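Local coordinates for alpha-glucosidase (PDB 5XFM), which hydrolyses beta-L-arabinopyranosides and alpha-galactosides as a bifunctional enzyme of glycoside hydrolase family 97, at residues P158-M163 with T169-E174; N369-G374 with V402-G407; V209-V214 with C219-S224. The protein carries 1 engineered substitution. All coordinates share one frame; numbering follows the deposited sequence.

Contact 1. Residues P158-M163 with T169-E174; sequences PQSDAM and TKPSYE. With CA (calcium ion), chain E.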
loop_
_atom_site.group_PDB
_atom_site.type_symbol
_atom_site.label_atom_id
_atom_site.label_comp_id
_atom_site.label_asym_id
_atom_site.label_seq_id
_atom_site.Cartn_x
_atom_site.Cartn_y
_atom_site.Cartn_z
ATOM N N PRO A 158 -8.993 -11.932 0.029
ATOM C CA PRO A 158 -9.310 -12.511 -1.275
ATOM C C PRO A 158 -9.546 -11.464 -2.346
ATOM O O PRO A 158 -9.885 -10.321 -2.037
ATOM C CB PRO A 158 -10.595 -13.276 -0.994
ATOM C CG PRO A 158 -11.277 -12.407 0.031
ATOM C CD PRO A 158 -10.171 -11.919 0.917
ATOM N N GLN A 159 -9.334 -11.857 -3.594
ATOM C CA GLN A 159 -9.791 -11.076 -4.730
ATOM C C GLN A 159 -11.286 -11.348 -4.946
ATOM O O GLN A 159 -11.721 -12.497 -4.910
ATOM C CB GLN A 159 -8.971 -11.417 -5.980
ATOM C CG GLN A 159 -9.515 -10.828 -7.272
ATOM C CD GLN A 159 -9.408 -9.317 -7.331
ATOM O OE1 GLN A 159 -9.979 -8.607 -6.502
ATOM N NE2 GLN A 159 -8.702 -8.815 -8.336
ATOM N N SER A 160 -12.077 -10.302 -5.166
ATOM C CA SER A 160 -13.527 -10.481 -5.285
ATOM C C SER A 160 -13.941 -10.944 -6.681
ATOM O O SER A 160 -13.110 -11.050 -7.580
ATOM C CB SER A 160 -14.269 -9.183 -4.932
ATOM O OG SER A 160 -14.104 -8.185 -5.935
ATOM N N ASP A 161 -15.226 -11.243 -6.846
ATOM C CA ASP A 161 -15.798 -11.398 -8.176
ATOM C C ASP A 161 -15.673 -10.062 -8.892
ATOM O O ASP A 161 -15.416 -9.034 -8.260
ATOM C CB ASP A 161 -17.271 -11.826 -8.130
ATOM C CG ASP A 161 -17.477 -13.167 -7.455
ATOM O OD1 ASP A 161 -16.736 -14.119 -7.779
ATOM O OD2 ASP A 161 -18.391 -13.265 -6.604
ATOM N N ALA A 162 -15.818 -10.086 -10.211
ATOM C CA ALA A 162 -15.815 -8.861 -10.989
ATOM C C ALA A 162 -17.232 -8.311 -11.084
ATOM O O ALA A 162 -18.188 -9.080 -11.164
ATOM C CB ALA A 162 -15.233 -9.105 -12.377
ATOM N N MET A 163 -17.349 -6.983 -11.080
ATOM C CA MET A 163 -18.617 -6.274 -11.321
ATOM C C MET A 163 -19.673 -6.508 -10.228
ATOM O O MET A 163 -20.866 -6.504 -10.514
ATOM C CB MET A 163 -19.225 -6.665 -12.678
ATOM C CG MET A 163 -18.234 -6.761 -13.839
ATOM S SD MET A 163 -17.085 -5.387 -13.934
ATOM C CE MET A 163 -18.183 -3.982 -14.128
ATOM N N THR A 169 -18.632 -1.712 -9.166
ATOM C CA THR A 169 -17.273 -1.167 -9.167
ATOM C C THR A 169 -16.156 -2.108 -8.694
ATOM O O THR A 169 -14.985 -1.731 -8.730
ATOM C CB THR A 169 -17.187 0.103 -8.309
ATOM O OG1 THR A 169 -17.762 -0.158 -7.024
ATOM C CG2 THR A 169 -17.939 1.237 -8.965
ATOM N N LYS A 170 -16.502 -3.310 -8.239
ATOM C CA LYS A 170 -15.481 -4.265 -7.830
ATOM C C LYS A 170 -14.873 -4.971 -9.049
ATOM O O LYS A 170 -15.540 -5.112 -10.078
ATOM C CB LYS A 170 -16.056 -5.273 -6.818
ATOM C CG LYS A 170 -15.910 -4.764 -5.382
ATOM C CD LYS A 170 -16.566 -5.644 -4.338
ATOM C CE LYS A 170 -16.429 -4.987 -2.963
ATOM N NZ LYS A 170 -16.537 -5.931 -1.813
ATOM N N PRO A 171 -13.609 -5.429 -8.935
ATOM C CA PRO A 171 -12.725 -5.401 -7.757
ATOM C C PRO A 171 -12.208 -4.017 -7.386
ATOM O O PRO A 171 -12.013 -3.176 -8.269
ATOM C CB PRO A 171 -11.552 -6.305 -8.174
ATOM C CG PRO A 171 -12.064 -7.101 -9.360
ATOM C CD PRO A 171 -12.985 -6.149 -10.058
ATOM N N SER A 172 -11.975 -3.797 -6.094
ATOM C CA SER A 172 -11.485 -2.503 -5.615
ATOM C C SER A 172 -10.533 -2.667 -4.431
ATOM O O SER A 172 -10.275 -1.715 -3.694
ATOM C CB SER A 172 -12.661 -1.593 -5.228
ATOM O OG SER A 172 -13.604 -2.277 -4.410
ATOM N N TYR A 173 -10.009 -3.882 -4.269
ATOM C CA TYR A 173 -9.042 -4.190 -3.222
ATOM C C TYR A 173 -9.585 -3.797 -1.858
ATOM O O TYR A 173 -8.898 -3.182 -1.040
ATOM C CB TYR A 173 -7.702 -3.496 -3.518
ATOM C CG TYR A 173 -6.910 -4.200 -4.594
ATOM C CD1 TYR A 173 -7.461 -4.416 -5.853
ATOM C CD2 TYR A 173 -5.612 -4.646 -4.360
ATOM C CE1 TYR A 173 -6.755 -5.060 -6.841
ATOM C CE2 TYR A 173 -4.889 -5.292 -5.353
ATOM C CZ TYR A 173 -5.470 -5.495 -6.591
ATOM O OH TYR A 173 -4.772 -6.136 -7.588
ATOM N N GLU A 174 -10.843 -4.149 -1.628
ATOM C CA GLU A 174 -11.514 -3.809 -0.384
ATOM C C GLU A 174 -12.102 -5.051 0.283
ATOM O O GLU A 174 -13.307 -5.154 0.463
ATOM C CB GLU A 174 -12.599 -2.752 -0.641
ATOM C CG GLU A 174 -12.049 -1.324 -0.678
ATOM C CD GLU A 174 -12.977 -0.321 -1.363
ATOM O OE1 GLU A 174 -13.973 -0.732 -1.986
ATOM O OE2 GLU A 174 -12.727 0.896 -1.237
HETATM CA CA CA E . -13.719 3.217 -1.458
HETATM O O HOH W 1 -10.167 -6.901 -4.595
HETATM O O HOH W 2 -15.788 1.846 -1.780
HETATM O O HOH W 3 -14.131 3.205 -3.782
HETATM O O HOH W 4 -16.457 3.980 -1.309
HETATM O O HOH W 5 -13.634 5.607 -1.786
#
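Q159 lays its amide against the ring of P171, with OE1 3.3 Å from P171 CB. Its CG is anti to the backbone N (chi1 170°), and a bend at chi2 brings the amide round to the proline. The same OE1 takes a bond from water 1 at 2.6 Å, and that water weakly accepts from the backbone N of Y173. S160 N also donates weakly to OE1, within its own segment, so this buried oxygen has several polar partners. S160 comes next. Its OG donates to D161 O at 2.8 Å, and this bond fixes the hydroxyl while it rests 3.6 Å from K170 CB. A162 packs on P171, its CB 4.4 Å from P171 CD. M163 gives the direct backbone bond: its N donates to K170 O at 2.8 Å. The donor lies 43° out of the carbonyl plane. The K170-P171 peptide is cis. The K170 tail runs away to a salt bridge with E175. Past P171, S172 OG bonds E174 OE1 at 2.9 Å, from above the carboxylate plane. E174 OE2 binds the calcium ion at 2.5 Å, together with waters. Y173 OH reaches D408 and R439. The contact joins two parts of the long loop between strands 153-156 and 178-182. E174 in that loop supplies one ligand of the calcium site, and E452 and E458 of the barrel domain complete the protein ligands.

Contact 2. Residues N369-G374 with V402-G407; sequences NDIEQG and VDFFGG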
loop_
_atom_site.group_PDB
_atom_site.type_symbol
_atom_site.label_atom_id
_atom_site.label_comp_id
_atom_site.label_asym_id
_atom_site.label_seq_id
_atom_site.Cartn_x
_atom_site.Cartn_y
_atom_site.Cartn_z
ATOM N N ASN A 369 -18.650 1.007 -15.532
ATOM C CA ASN A 369 -19.510 0.773 -14.377
ATOM C C ASN A 369 -20.770 1.640 -14.371
ATOM O O ASN A 369 -21.049 2.350 -15.340
ATOM C CB ASN A 369 -18.719 0.988 -13.078
ATOM C CG ASN A 369 -18.179 2.413 -12.937
ATOM O OD1 ASN A 369 -18.847 3.394 -13.283
ATOM N ND2 ASN A 369 -16.976 2.526 -12.401
ATOM N N ASP A 370 -21.485 1.628 -13.247
ATOM C CA ASP A 370 -22.748 2.364 -13.112
ATOM C C ASP A 370 -22.677 3.540 -12.142
ATOM O O ASP A 370 -23.677 3.909 -11.538
ATOM C CB ASP A 370 -23.874 1.432 -12.661
ATOM C CG ASP A 370 -24.247 0.408 -13.711
ATOM O OD1 ASP A 370 -24.206 0.734 -14.918
ATOM O OD2 ASP A 370 -24.594 -0.724 -13.321
ATOM N N ILE A 371 -21.493 4.115 -11.984
ATOM C CA ILE A 371 -21.312 5.262 -11.106
ATOM C C ILE A 371 -22.007 6.518 -11.656
ATOM O O ILE A 371 -21.840 6.866 -12.829
ATOM C CB ILE A 371 -19.810 5.541 -10.889
ATOM C CG1 ILE A 371 -19.208 4.436 -10.017
ATOM C CG2 ILE A 371 -19.590 6.906 -10.260
ATOM C CD1 ILE A 371 -19.807 4.366 -8.619
ATOM N N GLU A 372 -22.794 7.184 -10.811
ATOM C CA GLU A 372 -23.430 8.451 -11.176
ATOM C C GLU A 372 -22.777 9.623 -10.479
ATOM O O GLU A 372 -22.741 10.734 -11.003
ATOM C CB GLU A 372 -24.925 8.443 -10.884
ATOM C CG GLU A 372 -25.714 7.731 -11.984
ATOM C CD GLU A 372 -27.209 7.653 -11.725
ATOM O OE1 GLU A 372 -27.983 8.110 -12.594
ATOM O OE2 GLU A 372 -27.610 7.112 -10.674
ATOM N N GLN A 373 -22.288 9.381 -9.270
ATOM C CA GLN A 373 -21.595 10.427 -8.516
ATOM C C GLN A 373 -20.462 11.162 -9.297
ATOM O O GLN A 373 -19.537 10.569 -9.855
ATOM C CB GLN A 373 -21.109 9.848 -7.182
ATOM C CG GLN A 373 -21.294 8.365 -6.938
ATOM C CD GLN A 373 -20.498 7.990 -5.711
ATOM O OE1 GLN A 373 -20.475 8.703 -4.683
ATOM N NE2 GLN A 373 -19.955 6.800 -5.751
ATOM N N GLY A 374 -20.566 12.488 -9.329
ATOM C CA GLY A 374 -19.760 13.264 -10.246
ATOM C C GLY A 374 -18.691 14.076 -9.561
ATOM O O GLY A 374 -18.635 14.121 -8.336
ATOM N N VAL A 402 -9.116 10.528 -7.352
ATOM C CA VAL A 402 -9.749 9.822 -8.472
ATOM C C VAL A 402 -10.204 8.414 -8.089
ATOM O O VAL A 402 -9.409 7.601 -7.607
ATOM C CB VAL A 402 -8.799 9.717 -9.676
ATOM C CG1 VAL A 402 -9.530 9.144 -10.869
ATOM C CG2 VAL A 402 -8.202 11.089 -10.016
ATOM N N ASP A 403 -11.480 8.118 -8.341
ATOM C CA ASP A 403 -12.129 6.953 -7.748
ATOM C C ASP A 403 -12.679 5.958 -8.775
ATOM O O ASP A 403 -12.768 6.264 -9.963
ATOM C CB ASP A 403 -13.262 7.415 -6.829
ATOM C CG ASP A 403 -13.429 6.523 -5.614
ATOM O OD1 ASP A 403 -13.131 5.312 -5.721
ATOM O OD2 ASP A 403 -13.852 7.039 -4.552
ATOM N N PHE A 404 -13.013 4.760 -8.299
ATOM C CA PHE A 404 -13.787 3.756 -9.051
ATOM C C PHE A 404 -13.165 3.267 -10.364
ATOM O O PHE A 404 -13.807 3.309 -11.408
ATOM C CB PHE A 404 -15.195 4.292 -9.355
ATOM C CG PHE A 404 -16.007 4.615 -8.133
ATOM C CD1 PHE A 404 -16.158 3.685 -7.116
ATOM C CD2 PHE A 404 -16.626 5.846 -8.007
ATOM C CE1 PHE A 404 -16.910 3.980 -5.995
ATOM C CE2 PHE A 404 -17.369 6.151 -6.884
ATOM C CZ PHE A 404 -17.513 5.215 -5.880
ATOM N N PHE A 405 -11.939 2.760 -10.312
ATOM C CA PHE A 405 -11.294 2.241 -11.521
ATOM C C PHE A 405 -11.813 0.856 -11.923
ATOM O O PHE A 405 -12.526 0.199 -11.162
ATOM C CB PHE A 405 -9.783 2.196 -11.339
ATOM C CG PHE A 405 -9.123 3.547 -11.393
ATOM C CD1 PHE A 405 -9.058 4.347 -10.256
ATOM C CD2 PHE A 405 -8.583 4.028 -12.577
ATOM C CE1 PHE A 405 -8.442 5.597 -10.294
ATOM C CE2 PHE A 405 -7.968 5.278 -12.621
ATOM C CZ PHE A 405 -7.895 6.064 -11.479
ATOM N N GLY A 406 -11.436 0.425 -13.125
ATOM C CA GLY A 406 -11.983 -0.769 -13.757
ATOM C C GLY A 406 -11.278 -2.105 -13.561
ATOM O O GLY A 406 -11.586 -3.082 -14.245
ATOM N N GLY A 407 -10.302 -2.165 -12.667
ATOM C CA GLY A 407 -9.662 -3.435 -12.377
ATOM C C GLY A 407 -8.181 -3.457 -12.700
ATOM O O GLY A 407 -7.535 -2.412 -12.737
HETATM O O HOH W 6 -15.176 0.301 -11.272
#
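I371 sets its CD1 over the centre of the F404 ring. The methyl carbon is 3.5 Å from the ring centroid and only 12° off the normal, a clear CH-pi contact. The CG1 of I371 lies beside the backbone N (chi1 -71°), and this turn carries the end of the chain over the ring. The opposite face has D403 OD1 3.7 Å above its plane, offset toward the rim. That oxygen also accepts from F404 N at 2.6 Å, so D403 helps to fix the backbone that bears the ring. This is the tight part of the contact.

The N369 end is looser. This residue is partly exposed, and water loosely bridges it to the other segment. N369 ND2 donates to water 6 at 3.1 Å, and the water lies 2.7 Å from F405 O, probably donating to it. The planes of the N369 amide and the F404 ring are nearly perpendicular, 84° apart. At the other end of the amide, OD1 accepts from I371 N at 3.0 Å, an Asx turn that spans N369 to I371.

F404 follows directly on strand 399-403, in the parallel sheet of the TIM-barrel domain. Its ring and I371 both rest on the neighbouring strand 357-363. F405 points away from the 369-374 loop and packs on helix 410-425.

Contact 3. Residues V209-V214 with C219-S224; sequences VSETGV and CGSRLS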
loop_
_atom_site.group_PDB
_atom_site.type_symbol
_atom_site.label_atom_id
_atom_site.label_comp_id
_atom_site.label_asym_id
_atom_site.label_seq_id
_atom_site.Cartn_x
_atom_site.Cartn_y
_atom_site.Cartn_z
ATOM N N VAL A 209 4.886 -11.876 0.009
ATOM C CA VAL A 209 4.916 -11.946 -1.452
ATOM C C VAL A 209 4.186 -10.756 -2.072
ATOM O O VAL A 209 3.046 -10.468 -1.713
ATOM C CB VAL A 209 4.276 -13.259 -1.952
ATOM C CG1 VAL A 209 4.114 -13.256 -3.456
ATOM C CG2 VAL A 209 5.102 -14.459 -1.488
ATOM N N SER A 210 4.842 -10.050 -2.987
ATOM C CA SER A 210 4.171 -8.952 -3.680
ATOM C C SER A 210 4.739 -8.744 -5.077
ATOM O O SER A 210 5.414 -9.615 -5.613
ATOM C CB SER A 210 4.276 -7.660 -2.871
ATOM O OG SER A 210 3.271 -6.740 -3.265
ATOM N N GLU A 211 4.448 -7.597 -5.675
ATOM C CA GLU A 211 5.046 -7.254 -6.959
ATOM C C GLU A 211 5.193 -5.742 -7.066
ATOM O O GLU A 211 4.412 -4.986 -6.475
ATOM C CB GLU A 211 4.203 -7.795 -8.121
ATOM C CG GLU A 211 2.971 -6.964 -8.426
ATOM C CD GLU A 211 2.186 -7.474 -9.617
ATOM O OE1 GLU A 211 2.785 -8.128 -10.495
ATOM O OE2 GLU A 211 0.960 -7.216 -9.664
ATOM N N THR A 212 6.191 -5.300 -7.822
ATOM C CA THR A 212 6.393 -3.869 -8.012
ATOM C C THR A 212 6.860 -3.537 -9.425
ATOM O O THR A 212 7.319 -4.414 -10.167
ATOM C CB THR A 212 7.411 -3.315 -7.002
ATOM O OG1 THR A 212 7.442 -1.885 -7.085
ATOM C CG2 THR A 212 8.798 -3.877 -7.284
ATOM N N GLY A 213 6.762 -2.259 -9.782
ATOM C CA GLY A 213 7.171 -1.805 -11.095
ATOM C C GLY A 213 6.149 -2.148 -12.154
ATOM O O GLY A 213 6.488 -2.338 -13.320
ATOM N N VAL A 214 4.885 -2.216 -11.749
ATOM C CA VAL A 214 3.798 -2.359 -12.709
ATOM C C VAL A 214 3.353 -1.002 -13.242
ATOM O O VAL A 214 2.926 -0.126 -12.483
ATOM C CB VAL A 214 2.584 -3.074 -12.098
ATOM C CG1 VAL A 214 1.404 -3.059 -13.075
ATOM C CG2 VAL A 214 2.958 -4.488 -11.680
ATOM N N CYS A 219 0.013 -5.916 -16.876
ATOM C CA CYS A 219 -1.198 -5.950 -16.074
ATOM C C CYS A 219 -0.802 -6.043 -14.606
ATOM O O CYS A 219 0.334 -6.397 -14.290
ATOM C CB CYS A 219 -2.069 -7.143 -16.470
ATOM S SG CYS A 219 -1.231 -8.737 -16.249
ATOM N N GLY A 220 -1.729 -5.718 -13.712
ATOM C CA GLY A 220 -1.529 -5.980 -12.299
ATOM C C GLY A 220 -1.791 -7.456 -12.066
ATOM O O GLY A 220 -2.682 -8.027 -12.688
ATOM N N SER A 221 -1.011 -8.090 -11.198
ATOM C CA SER A 221 -1.211 -9.512 -10.943
ATOM C C SER A 221 -1.619 -9.773 -9.499
ATOM O O SER A 221 -1.618 -8.865 -8.665
ATOM C CB SER A 221 0.051 -10.305 -11.289
ATOM O OG SER A 221 0.212 -10.409 -12.692
ATOM N N ARG A 222 -1.961 -11.025 -9.216
ATOM C CA ARG A 222 -2.399 -11.427 -7.884
ATOM C C ARG A 222 -2.004 -12.884 -7.649
ATOM O O ARG A 222 -1.379 -13.502 -8.515
ATOM C CB ARG A 222 -3.906 -11.267 -7.739
ATOM C CG ARG A 222 -4.667 -12.337 -8.478
ATOM C CD ARG A 222 -6.149 -12.133 -8.425
ATOM N NE ARG A 222 -6.820 -13.216 -9.125
ATOM C CZ ARG A 222 -7.053 -13.219 -10.427
ATOM N NH1 ARG A 222 -6.658 -12.194 -11.164
ATOM N NH2 ARG A 222 -7.664 -14.251 -10.990
ATOM N N LEU A 223 -2.342 -13.434 -6.487
ATOM C CA LEU A 223 -2.097 -14.857 -6.251
ATOM C C LEU A 223 -3.355 -15.684 -6.505
ATOM O O LEU A 223 -4.476 -15.254 -6.188
ATOM C CB LEU A 223 -1.578 -15.110 -4.826
ATOM C CG LEU A 223 -0.123 -14.723 -4.529
ATOM C CD1 LEU A 223 0.332 -15.252 -3.171
ATOM C CD2 LEU A 223 0.811 -15.178 -5.638
ATOM N N SER A 224 -3.169 -16.853 -7.115
ATOM C CA SER A 224 -4.266 -17.797 -7.320
ATOM C C SER A 224 -4.681 -18.447 -6.005
ATOM O O SER A 224 -4.092 -18.200 -4.954
ATOM C CB SER A 224 -3.875 -18.900 -8.307
ATOM O OG SER A 224 -2.859 -19.736 -7.771
HETATM O O HOH W 7 1.882 -8.414 -13.057
#
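E211 reaches from its strand to the backbone of S221. The main polar link is S221 N to E211 OE2, 2.6 Å long, with an N-H...O angle of 162° and the syn lone pair in use. A chi1 of 78° puts CG between the backbone N and the carbonyl carbon, and the extended chain beyond it carries the carboxylate across. Water 7 adds a second polar bridge. It donates to E211 OE1 at 2.7 Å and to C219 O, and accepts from S221 OG at 2.6 Å.

Charge completes the arrangement. R261 makes a salt bridge to OE1 and R439 to OE2. S221 O and E211 OE2 are 3.2 Å apart, both acceptors and not bonded to each other. R439 donates to each, which probably eases their closeness. A leucine in place of E211 would probably leave R261 and R439 without their shared carboxylate and S221 N without its acceptor.

The apolar pair is V209 CG1 with L223 CD1, at 4.3 Å. Separately, V214 CG1 makes a van der Waals contact with C219 O at 3.7 Å.

The two segments run in nearly opposite directions but belong to different sheets of the N-terminal domain. Strand 206-212 lies between 256-266 and 197-200 in one sheet. Strand 222-223 pairs with 231-235 in the other. V209 and L223 both touch F146 of strand 136-147, consistent with packing between the two sheets.

Overall arrangement
Contact 1 lies between the other two. Its centre is about 13 Å from that of contact 2 and about 15 Å from that of contact 3. T169 CG2 packs 3.5 Å from F404 CD1, joining the N-terminal domain to the barrel domain. On the other side Q159 CG lies 3.8 Å from R222 CD. Contacts 2 and 3 do not touch; their nearest atoms are about 7 Å apart. R439 and D408 tie contacts 1 and 3 together, since each bonds to both. E174 of contact 1 binds the calcium ion, and the nearest F404 side-chain atom of contact 2 is about 6 Å from it. As in related family 97 enzymes, the ion probably marks the active site.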